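Local structure of biliverdin reductase (Synechocystis sp., 5B3T) at residues 81-84 with 85-88; 101-104 with 105-109; 137-140 with 141-145; 191-195 with 196-200. The protein is a biliverdin reductase of the Gfo/Idh/MocA family, which probably uses NADPH bound on its Rossmann domain to reduce the haem-breakdown product biliverdin. All coordinates share one frame; numbering follows the deposited sequence.

Contact 1: residues 81-84 with 85-88; sequences ATIN and QLHG
Ile83 and Asn84 meet Gln85, Leu86 and His87 where the nucleotide-binding Rossmann fold leaves strand 77-80 and winds into helix 87-96. Gln85 contributes little beyond its backbone, because its extended side chain leads away to Gln176 and Gln177 of helix 175-178. At Leu86 the chain turns back: its N-H bonds to Ile83 O at 3.0 Å, the donor sitting above the carbonyl plane instead of on a lone pair. The leucine side chain follows the same course, with CD1 4.0 Å from Ile83 CB. His87 adds a second i to i+3 bond, a weak one of 3.3 Å from its N to Asn84 O. Asn84 and His87 both bind NADP(+) in another structure of this enzyme; here the Asn84 amide nitrogen is held by Phe178 O, and Trp171, another residue of that site, touches its side chain. The His87 ring reaches back over the turn, since CG stands beside the backbone N (chi1 -85°). CD2 comes within 3.4 Å of Ile83 O and 3.7 Å of the Thr82 methyl CG2. ND1 is bonded to Pro106 O, so the ring is held at both nitrogens and its rotation is fixed. At the other nitrogen the bond from Thr82 N to His87 NE2, 2.9 Å long, is nearly straight (172°), with the donor at the ring edge, close to the ring plane.

Contact 2: residues 101-104 with 105-109; sequences VVLE and YPLAL
The backbone leaves strand 100-104 at Glu104 and passes a cis peptide between Tyr105 and Pro106; just before it Glu104 O lies 3.3 Å from Pro106 N, a nitrogen without a hydrogen to give. Glu104-Tyr105-Pro106 probably occupies the place of the Glu-Lys-Pro motif familiar in the Gfo/Idh/MocA family, with tyrosine instead of lysine; Tyr105 binds NADP(+) in another structure of this protein. In Glu104 the first torsion, with CG anti to N (chi1 -175°), sets CG 3.6 Å from Tyr105 N, and the bend at chi2 (72°) then turns the carboxylate aside. That group is anchored elsewhere, OE2 accepting the backbone N-H groups of Ile133 and Glu134. Across the bend Leu103 splits its two methyls: CD2 lies 3.8 Å from Pro106 O, while CD1 meets Leu107 CD1 at 4.1 Å, the two leucines crossing at a slant. Pro106 CB sits over one face of the Tyr105 ring, toward its rim, and Arg191 makes a cation-pi contact with that ring. Leu103 packs on Ile80 and on Leu128 and Val130 of the flanking strands 77-80 and 128-131, whereas Leu107 bridges Val130, Leu117 of helix 111-124 and Leu312 of helix 309-325.

Contact 3: residues 137-140 with 141-145; sequences GGVH and QAIRQ
Val139 and Ile143 lie one helical turn apart and touch through CG1 of the valine and CD1 of the isoleucine, 4.0 Å between them. Ile143 holds CG1 beside its own backbone N (chi1 -64°), where it also presses on Val139 O at 3.2 Å. The bond from Ile143 N to that oxygen, 2.9 Å, belongs to an unbroken ladder of i to i+4 bonds. His140 takes the opposite choice, CG anti to N, and its ring stands almost perpendicular (84°) to the Gln141 amide, whose NE2 approaches the ring edge in its plane, 4.0 Å from CD2. Gln141 folds at chi2 (-60°), bringing NE2 to a water at 3.2 Å; that water donates to Gly137 O, which thereby accepts a second bond besides the one from Gln141 N. Arg144 runs alongside His140 in the same direction, its CG 4.1 Å from His140 NE2, and carries its guanidinium on toward helix 193-196. Phe192 packs against His140, Ile143 and Arg144. Val139, Ala142 and Ile143 together rest on Phe262, the pattern of an amphipathic alpha-helix lying against the mixed sheet in the C-terminal alpha/beta domain of this family.

Contact 4: residues 191-195 with 196-200; sequences RFTDL and FGTVQ
Phe192 and Phe196 run side by side and point the same way, yet their rings do not stack: the planes are inclined by 46° and the centroids stand 5.4 Å apart. The closest approach is from the Phe192 methylene. CB lies over one face of the Phe196 ring, toward its rim and 3.8 Å from the ring centroid, a CH-pi contact that brings it within 3.5 Å of Phe196 CD2. Phe196 CE2 in turn comes to 3.7 Å from Phe192 CD2. Both residues hold CG beside the backbone N, with chi1 values of -50° and -61°, and since they are four residues apart this choice sends the two side chains out in the same direction.

The backbone beneath them is one short helix, 193-196, that precedes the edge strand 199-210 of the C-terminal domain's mixed sheet. Phe192 occupies the N-cap position, and its O accepts two N-H groups, from Leu195 and, at 2.8 Å and almost straight, from Phe196. Gly197 breaks the helix with a positive phi, a conformation favourable to glycine, while its N still bonds back to Thr193 O, at 3.1 Å and from above the carbonyl plane. A water joins Thr193 OG1 to Gly197 O, donating to the latter at 2.7 Å; the hydroxyl is also bonded to Ser190 O. Thr193 CG2, the other branch, is anti to the backbone N and meets Thr198 CG2 at 3.8 Å.

How the contacts relate
The four contacts follow one another along the chain without overlap. Contacts 1 and 2 lie in the Rossmann domain, centres about 7 Å apart, at the ends of strands 77-80 and 100-104 of the parallel sheet; contact 1 contributes Asn84 and His87 to the NADP(+) site, contact 2 Tyr105. Contacts 3 and 4 have centres about 16 Å apart; contact 3 lies against the mixed sheet and contact 4 runs into its edge strand 199-210, and Arg144 and His140 of helix 137-146 touch residues 191-195. The centres of contacts 1 and 4 are about 26 Å apart, on opposite sides of the chain's centre. Between the halves, Tyr105 touches Arg191 of contact 4, linking a cofactor-binding residue to the C-terminal domain.

Contact 1: residues 81-84 with 85-88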
loop_
_atom_site.group_PDB
_atom_site.type_symbol
_atom_site.label_atom_id
_atom_site.label_comp_id
_atom_site.label_asym_id
_atom_site.label_seq_id
_atom_site.Cartn_x
_atom_site.Cartn_y
_atom_site.Cartn_z
ATOM N N ALA A 81 -4.782 7.797 -3.644
ATOM C CA ALA A 81 -3.828 6.810 -4.154
ATOM C C ALA A 81 -2.868 7.555 -5.085
ATOM O O ALA A 81 -2.960 7.475 -6.312
ATOM C CB ALA A 81 -4.522 5.655 -4.875
ATOM N N THR A 82 -1.886 8.277 -4.463
ATOM C CA THR A 82 -1.051 9.182 -5.237
ATOM C C THR A 82 0.379 9.154 -4.704
ATOM O O THR A 82 0.852 8.112 -4.224
ATOM C CB THR A 82 -1.667 10.600 -5.207
ATOM O OG1 THR A 82 -0.885 11.506 -5.994
ATOM C CG2 THR A 82 -1.780 11.135 -3.773
ATOM N N ILE A 83 1.081 10.279 -4.828
ATOM C CA ILE A 83 2.460 10.394 -4.362
ATOM C C ILE A 83 2.546 10.070 -2.874
ATOM O O ILE A 83 1.759 10.588 -2.071
ATOM C CB ILE A 83 2.972 11.815 -4.659
ATOM C CG1 ILE A 83 3.048 12.046 -6.177
ATOM C CG2 ILE A 83 4.293 12.062 -3.987
ATOM C CD1 ILE A 83 3.271 13.514 -6.577
ATOM N N ASN A 84 3.532 9.273 -2.500
ATOM C CA ASN A 84 3.646 8.747 -1.139
ATOM C C ASN A 84 3.573 9.850 -0.091
ATOM O O ASN A 84 2.814 9.753 0.880
ATOM C CB ASN A 84 4.958 7.969 -0.984
ATOM C CG ASN A 84 4.916 6.607 -1.648
ATOM O OD1 ASN A 84 3.849 6.117 -2.017
ATOM N ND2 ASN A 84 6.080 5.983 -1.789
ATOM N N GLN A 85 4.361 10.912 -0.274
ATOM C CA GLN A 85 4.482 11.941 0.755
ATOM C C GLN A 85 3.155 12.640 1.030
ATOM O O GLN A 85 2.930 13.126 2.143
ATOM C CB GLN A 85 5.544 12.962 0.340
ATOM C CG GLN A 85 5.868 14.006 1.403
ATOM C CD GLN A 85 6.926 14.996 0.948
ATOM O OE1 GLN A 85 6.999 15.348 -0.231
ATOM N NE2 GLN A 85 7.751 15.452 1.884
ATOM N N LEU A 86 2.260 12.684 0.042
ATOM C CA LEU A 86 1.048 13.492 0.135
ATOM C C LEU A 86 -0.074 12.843 0.937
ATOM O O LEU A 86 -1.015 13.547 1.321
ATOM C CB LEU A 86 0.527 13.811 -1.269
ATOM C CG LEU A 86 1.382 14.711 -2.157
ATOM C CD1 LEU A 86 0.722 14.895 -3.515
ATOM C CD2 LEU A 86 1.595 16.053 -1.478
ATOM N N HIS A 87 0.000 11.540 1.211
ATOM C CA HIS A 87 -1.183 10.810 1.668
ATOM C C HIS A 87 -1.695 11.334 3.005
ATOM O O HIS A 87 -2.901 11.542 3.178
ATOM C CB HIS A 87 -0.877 9.316 1.746
ATOM C CG HIS A 87 -1.051 8.604 0.442
ATOM N ND1 HIS A 87 -1.371 7.266 0.361
ATOM C CD2 HIS A 87 -0.957 9.048 -0.833
ATOM C CE1 HIS A 87 -1.465 6.916 -0.910
ATOM N NE2 HIS A 87 -1.219 7.979 -1.654
ATOM N N GLY A 88 -0.795 11.557 3.963
ATOM C CA GLY A 88 -1.226 12.039 5.266
ATOM C C GLY A 88 -1.829 13.429 5.214
ATOM O O GLY A 88 -2.857 13.694 5.846
#

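Contact 2: residues 101-104 with 105-109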
loop_
_atom_site.group_PDB
_atom_site.type_symbol
_atom_site.label_atom_id
_atom_site.label_comp_id
_atom_site.label_asym_id
_atom_site.label_seq_id
_atom_site.Cartn_x
_atom_site.Cartn_y
_atom_site.Cartn_z
ATOM N N VAL A 101 -12.838 9.111 3.711
ATOM C CA VAL A 101 -11.513 8.913 3.132
ATOM C C VAL A 101 -11.227 7.422 3.015
ATOM O O VAL A 101 -11.381 6.672 3.986
ATOM C CB VAL A 101 -10.414 9.605 3.961
ATOM C CG1 VAL A 101 -9.042 9.323 3.363
ATOM C CG2 VAL A 101 -10.662 11.105 4.037
ATOM N N VAL A 102 -10.818 6.996 1.823
ATOM C CA VAL A 102 -10.234 5.681 1.599
ATOM C C VAL A 102 -8.859 5.893 0.987
ATOM O O VAL A 102 -8.713 6.667 0.034
ATOM C CB VAL A 102 -11.108 4.800 0.688
ATOM C CG1 VAL A 102 -10.369 3.515 0.326
ATOM C CG2 VAL A 102 -12.431 4.488 1.366
ATOM N N LEU A 103 -7.855 5.220 1.539
ATOM C CA LEU A 103 -6.488 5.332 1.061
ATOM C C LEU A 103 -5.967 3.974 0.622
ATOM O O LEU A 103 -6.280 2.947 1.233
ATOM C CB LEU A 103 -5.552 5.887 2.144
ATOM C CG LEU A 103 -5.714 7.313 2.666
ATOM C CD1 LEU A 103 -6.076 7.285 4.139
ATOM C CD2 LEU A 103 -4.430 8.100 2.444
ATOM N N GLU A 104 -5.181 3.977 -0.448
ATOM C CA GLU A 104 -4.209 2.920 -0.659
ATOM C C GLU A 104 -3.000 3.238 0.209
ATOM O O GLU A 104 -2.485 4.359 0.168
ATOM C CB GLU A 104 -3.810 2.831 -2.133
ATOM C CG GLU A 104 -2.880 1.671 -2.466
ATOM C CD GLU A 104 -3.579 0.324 -2.418
ATOM O OE1 GLU A 104 -4.827 0.298 -2.355
ATOM O OE2 GLU A 104 -2.883 -0.712 -2.453
ATOM N N TYR A 105 -2.579 2.273 1.023
ATOM C CA TYR A 105 -1.434 2.454 1.913
ATOM C C TYR A 105 -0.266 3.050 1.123
ATOM O O TYR A 105 -0.022 2.638 -0.007
ATOM C CB TYR A 105 -1.042 1.121 2.551
ATOM C CG TYR A 105 -0.058 1.254 3.683
ATOM C CD1 TYR A 105 -0.490 1.517 4.977
ATOM C CD2 TYR A 105 1.308 1.133 3.459
ATOM C CE1 TYR A 105 0.408 1.648 6.015
ATOM C CE2 TYR A 105 2.214 1.266 4.492
ATOM C CZ TYR A 105 1.760 1.520 5.768
ATOM O OH TYR A 105 2.660 1.650 6.800
ATOM N N PRO A 106 0.469 4.014 1.707
ATOM C CA PRO A 106 0.591 4.465 3.100
ATOM C C PRO A 106 -0.558 5.291 3.668
ATOM O O PRO A 106 -1.290 5.964 2.942
ATOM C CB PRO A 106 1.855 5.321 3.062
ATOM C CG PRO A 106 1.816 5.930 1.710
ATOM C CD PRO A 106 1.259 4.866 0.799
ATOM N N LEU A 107 -0.681 5.238 4.997
ATOM C CA LEU A 107 -1.644 6.065 5.712
ATOM C C LEU A 107 -1.066 7.440 6.033
ATOM O O LEU A 107 -1.756 8.455 5.884
ATOM C CB LEU A 107 -2.086 5.353 6.993
ATOM C CG LEU A 107 -2.767 6.152 8.108
ATOM C CD1 LEU A 107 -4.074 6.762 7.627
ATOM C CD2 LEU A 107 -3.007 5.251 9.316
ATOM N N ALA A 108 0.191 7.493 6.466
ATOM C CA ALA A 108 0.826 8.748 6.860
ATOM C C ALA A 108 2.332 8.519 6.939
ATOM O O ALA A 108 2.823 7.401 6.754
ATOM C CB ALA A 108 0.271 9.260 8.190
ATOM N N LEU A 109 3.063 9.598 7.228
ATOM C CA LEU A 109 4.518 9.529 7.304
ATOM C C LEU A 109 5.006 9.015 8.654
ATOM O O LEU A 109 6.100 8.444 8.732
ATOM C CB LEU A 109 5.120 10.908 7.025
ATOM C CG LEU A 109 4.981 11.445 5.598
ATOM C CD1 LEU A 109 5.300 12.933 5.552
ATOM C CD2 LEU A 109 5.891 10.670 4.659
#

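Contact 3: residues 137-140 with 141-145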
loop_
_atom_site.group_PDB
_atom_site.type_symbol
_atom_site.label_atom_id
_atom_site.label_comp_id
_atom_site.label_asym_id
_atom_site.label_seq_id
_atom_site.Cartn_x
_atom_site.Cartn_y
_atom_site.Cartn_z
ATOM N N GLY A 137 -1.302 -7.819 -3.739
ATOM C CA GLY A 137 -2.502 -8.093 -2.962
ATOM C C GLY A 137 -3.006 -9.512 -3.132
ATOM O O GLY A 137 -3.412 -10.157 -2.162
ATOM N N GLY A 138 -2.996 -10.017 -4.367
ATOM C CA GLY A 138 -3.381 -11.401 -4.586
ATOM C C GLY A 138 -2.445 -12.378 -3.900
ATOM O O GLY A 138 -2.889 -13.357 -3.297
ATOM N N VAL A 139 -1.138 -12.115 -3.970
ATOM C CA VAL A 139 -0.164 -12.989 -3.322
ATOM C C VAL A 139 -0.368 -12.997 -1.811
ATOM O O VAL A 139 -0.232 -14.039 -1.160
ATOM C CB VAL A 139 1.269 -12.569 -3.703
ATOM C CG1 VAL A 139 2.287 -13.247 -2.796
ATOM C CG2 VAL A 139 1.549 -12.913 -5.158
ATOM N N HIS A 140 -0.703 -11.841 -1.226
ATOM C CA HIS A 140 -0.911 -11.790 0.220
ATOM C C HIS A 140 -2.057 -12.695 0.651
ATOM O O HIS A 140 -1.952 -13.403 1.661
ATOM C CB HIS A 140 -1.184 -10.363 0.689
ATOM C CG HIS A 140 -1.599 -10.286 2.125
ATOM N ND1 HIS A 140 -0.698 -10.379 3.165
ATOM C CD2 HIS A 140 -2.822 -10.174 2.697
ATOM C CE1 HIS A 140 -1.347 -10.303 4.314
ATOM N NE2 HIS A 140 -2.636 -10.178 4.058
ATOM N N GLN A 141 -3.168 -12.675 -0.087
ATOM C CA GLN A 141 -4.285 -13.546 0.262
ATOM C C GLN A 141 -3.928 -15.011 0.050
ATOM O O GLN A 141 -4.359 -15.877 0.820
ATOM C CB GLN A 141 -5.523 -13.167 -0.550
ATOM C CG GLN A 141 -6.077 -11.782 -0.236
ATOM C CD GLN A 141 -6.507 -11.618 1.218
ATOM O OE1 GLN A 141 -6.713 -12.597 1.939
ATOM N NE2 GLN A 141 -6.651 -10.371 1.650
ATOM N N ALA A 142 -3.138 -15.307 -0.985
ATOM C CA ALA A 142 -2.686 -16.678 -1.198
ATOM C C ALA A 142 -1.801 -17.153 -0.050
ATOM O O ALA A 142 -1.890 -18.313 0.373
ATOM C CB ALA A 142 -1.945 -16.785 -2.532
ATOM N N ILE A 143 -0.940 -16.274 0.465
ATOM C CA ILE A 143 -0.121 -16.623 1.626
ATOM C C ILE A 143 -1.008 -16.889 2.836
ATOM O O ILE A 143 -0.840 -17.886 3.547
ATOM C CB ILE A 143 0.906 -15.513 1.919
ATOM C CG1 ILE A 143 1.899 -15.374 0.765
ATOM C CG2 ILE A 143 1.639 -15.795 3.221
ATOM C CD1 ILE A 143 2.993 -14.363 1.023
ATOM N N ARG A 144 -1.964 -15.990 3.089
ATOM C CA ARG A 144 -2.892 -16.172 4.203
ATOM C C ARG A 144 -3.626 -17.503 4.101
ATOM O O ARG A 144 -3.769 -18.220 5.098
ATOM C CB ARG A 144 -3.893 -15.015 4.240
ATOM C CG ARG A 144 -3.592 -13.944 5.273
ATOM C CD ARG A 144 -4.355 -14.203 6.562
ATOM N NE ARG A 144 -4.244 -13.087 7.495
ATOM C CZ ARG A 144 -3.345 -13.014 8.471
ATOM N NH1 ARG A 144 -2.472 -13.998 8.648
ATOM N NH2 ARG A 144 -3.318 -11.958 9.271
ATOM N N GLN A 145 -4.086 -17.855 2.899
ATOM C CA GLN A 145 -4.859 -19.076 2.706
ATOM C C GLN A 145 -4.030 -20.344 2.861
ATOM O O GLN A 145 -4.612 -21.431 2.932
ATOM C CB GLN A 145 -5.513 -19.062 1.323
ATOM C CG GLN A 145 -6.776 -18.220 1.237
ATOM C CD GLN A 145 -7.209 -17.971 -0.195
ATOM O OE1 GLN A 145 -6.952 -18.784 -1.084
ATOM N NE2 GLN A 145 -7.878 -16.847 -0.425
HETATM O O HOH W 1 -4.726 -8.607 -0.127
#

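Contact 4: residues 191-195 with 196-200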
loop_
_atom_site.group_PDB
_atom_site.type_symbol
_atom_site.label_atom_id
_atom_site.label_comp_id
_atom_site.label_asym_id
_atom_site.label_seq_id
_atom_site.Cartn_x
_atom_site.Cartn_y
_atom_site.Cartn_z
ATOM N N ARG A 191 1.581 -7.811 8.166
ATOM C CA ARG A 191 0.154 -8.101 8.201
ATOM C C ARG A 191 -0.136 -9.575 8.460
ATOM O O ARG A 191 -1.193 -10.082 8.067
ATOM C CB ARG A 191 -0.505 -7.624 6.909
ATOM C CG ARG A 191 -0.451 -6.112 6.778
ATOM C CD ARG A 191 -0.830 -5.621 5.396
ATOM N NE ARG A 191 -0.657 -4.173 5.293
ATOM C CZ ARG A 191 -1.621 -3.288 5.527
ATOM N NH1 ARG A 191 -2.832 -3.700 5.876
ATOM N NH2 ARG A 191 -1.374 -1.990 5.411
ATOM N N PHE A 192 0.782 -10.267 9.134
ATOM C CA PHE A 192 0.550 -11.615 9.644
ATOM C C PHE A 192 0.730 -11.676 11.162
ATOM O O PHE A 192 1.030 -12.749 11.703
ATOM C CB PHE A 192 1.480 -12.617 8.950
ATOM C CG PHE A 192 1.481 -12.518 7.442
ATOM C CD1 PHE A 192 0.480 -13.108 6.684
ATOM C CD2 PHE A 192 2.490 -11.827 6.789
ATOM C CE1 PHE A 192 0.493 -13.012 5.300
ATOM C CE2 PHE A 192 2.504 -11.727 5.409
ATOM C CZ PHE A 192 1.506 -12.321 4.665
ATOM N N THR A 193 0.549 -10.544 11.834
ATOM C CA THR A 193 0.694 -10.482 13.283
ATOM C C THR A 193 -0.146 -11.556 13.965
ATOM O O THR A 193 0.205 -12.044 15.038
ATOM C CB THR A 193 0.290 -9.101 13.832
ATOM O OG1 THR A 193 1.050 -8.080 13.172
ATOM C CG2 THR A 193 0.544 -9.028 15.330
ATOM N N ASP A 194 -1.257 -11.920 13.333
ATOM C CA ASP A 194 -2.150 -12.937 13.877
ATOM C C ASP A 194 -1.416 -14.257 14.085
ATOM O O ASP A 194 -1.757 -15.034 14.977
ATOM C CB ASP A 194 -3.352 -13.143 12.953
ATOM C CG ASP A 194 -4.166 -14.368 13.322
ATOM O OD1 ASP A 194 -4.299 -14.653 14.531
ATOM O OD2 ASP A 194 -4.674 -15.044 12.404
ATOM N N LEU A 195 -0.407 -14.504 13.255
ATOM C CA LEU A 195 0.364 -15.710 13.345
ATOM C C LEU A 195 1.806 -15.547 13.775
ATOM O O LEU A 195 2.313 -16.333 14.490
ATOM C CB LEU A 195 0.352 -16.399 11.995
ATOM C CG LEU A 195 -0.983 -16.914 11.447
ATOM C CD1 LEU A 195 -1.127 -16.813 9.946
ATOM C CD2 LEU A 195 -1.135 -18.354 11.922
ATOM N N PHE A 196 2.464 -14.509 13.305
ATOM C CA PHE A 196 3.876 -14.308 13.604
ATOM C C PHE A 196 4.111 -13.574 14.915
ATOM O O PHE A 196 5.249 -13.555 15.404
ATOM C CB PHE A 196 4.550 -13.524 12.471
ATOM C CG PHE A 196 4.496 -14.215 11.133
ATOM C CD1 PHE A 196 4.225 -15.572 11.046
ATOM C CD2 PHE A 196 4.713 -13.506 9.963
ATOM C CE1 PHE A 196 4.174 -16.209 9.822
ATOM C CE2 PHE A 196 4.668 -14.139 8.733
ATOM C CZ PHE A 196 4.396 -15.494 8.663
ATOM N N GLY A 197 3.073 -12.982 15.498
ATOM C CA GLY A 197 3.264 -12.069 16.603
ATOM C C GLY A 197 3.771 -10.734 16.093
ATOM O O GLY A 197 3.794 -10.462 14.890
ATOM N N THR A 198 4.193 -9.891 17.027
ATOM C CA THR A 198 4.704 -8.583 16.657
ATOM C C THR A 198 6.213 -8.647 16.422
ATOM O O THR A 198 6.896 -9.585 16.839
ATOM C CB THR A 198 4.366 -7.547 17.734
ATOM O OG1 THR A 198 4.868 -7.995 18.996
ATOM C CG2 THR A 198 2.858 -7.348 17.838
ATOM N N VAL A 199 6.726 -7.639 15.719
ATOM C CA VAL A 199 8.166 -7.502 15.539
ATOM C C VAL A 199 8.808 -7.208 16.889
ATOM O O VAL A 199 8.366 -6.312 17.616
ATOM C CB VAL A 199 8.478 -6.391 14.525
ATOM C CG1 VAL A 199 9.969 -6.138 14.475
ATOM C CG2 VAL A 199 7.949 -6.748 13.139
ATOM N N GLN A 200 9.870 -7.938 17.217
ATOM C CA GLN A 200 10.566 -7.741 18.489
ATOM C C GLN A 200 11.962 -7.116 18.364
ATOM O O GLN A 200 12.433 -6.456 19.289
ATOM C CB GLN A 200 10.657 -9.065 19.254
ATOM C CG GLN A 200 10.978 -8.906 20.731
ATOM C CD GLN A 200 9.831 -8.296 21.514
ATOM O OE1 GLN A 200 9.287 -8.918 22.427
ATOM N NE2 GLN A 200 9.457 -7.073 21.161
HETATM O O HOH W 2 3.486 -8.764 12.854
#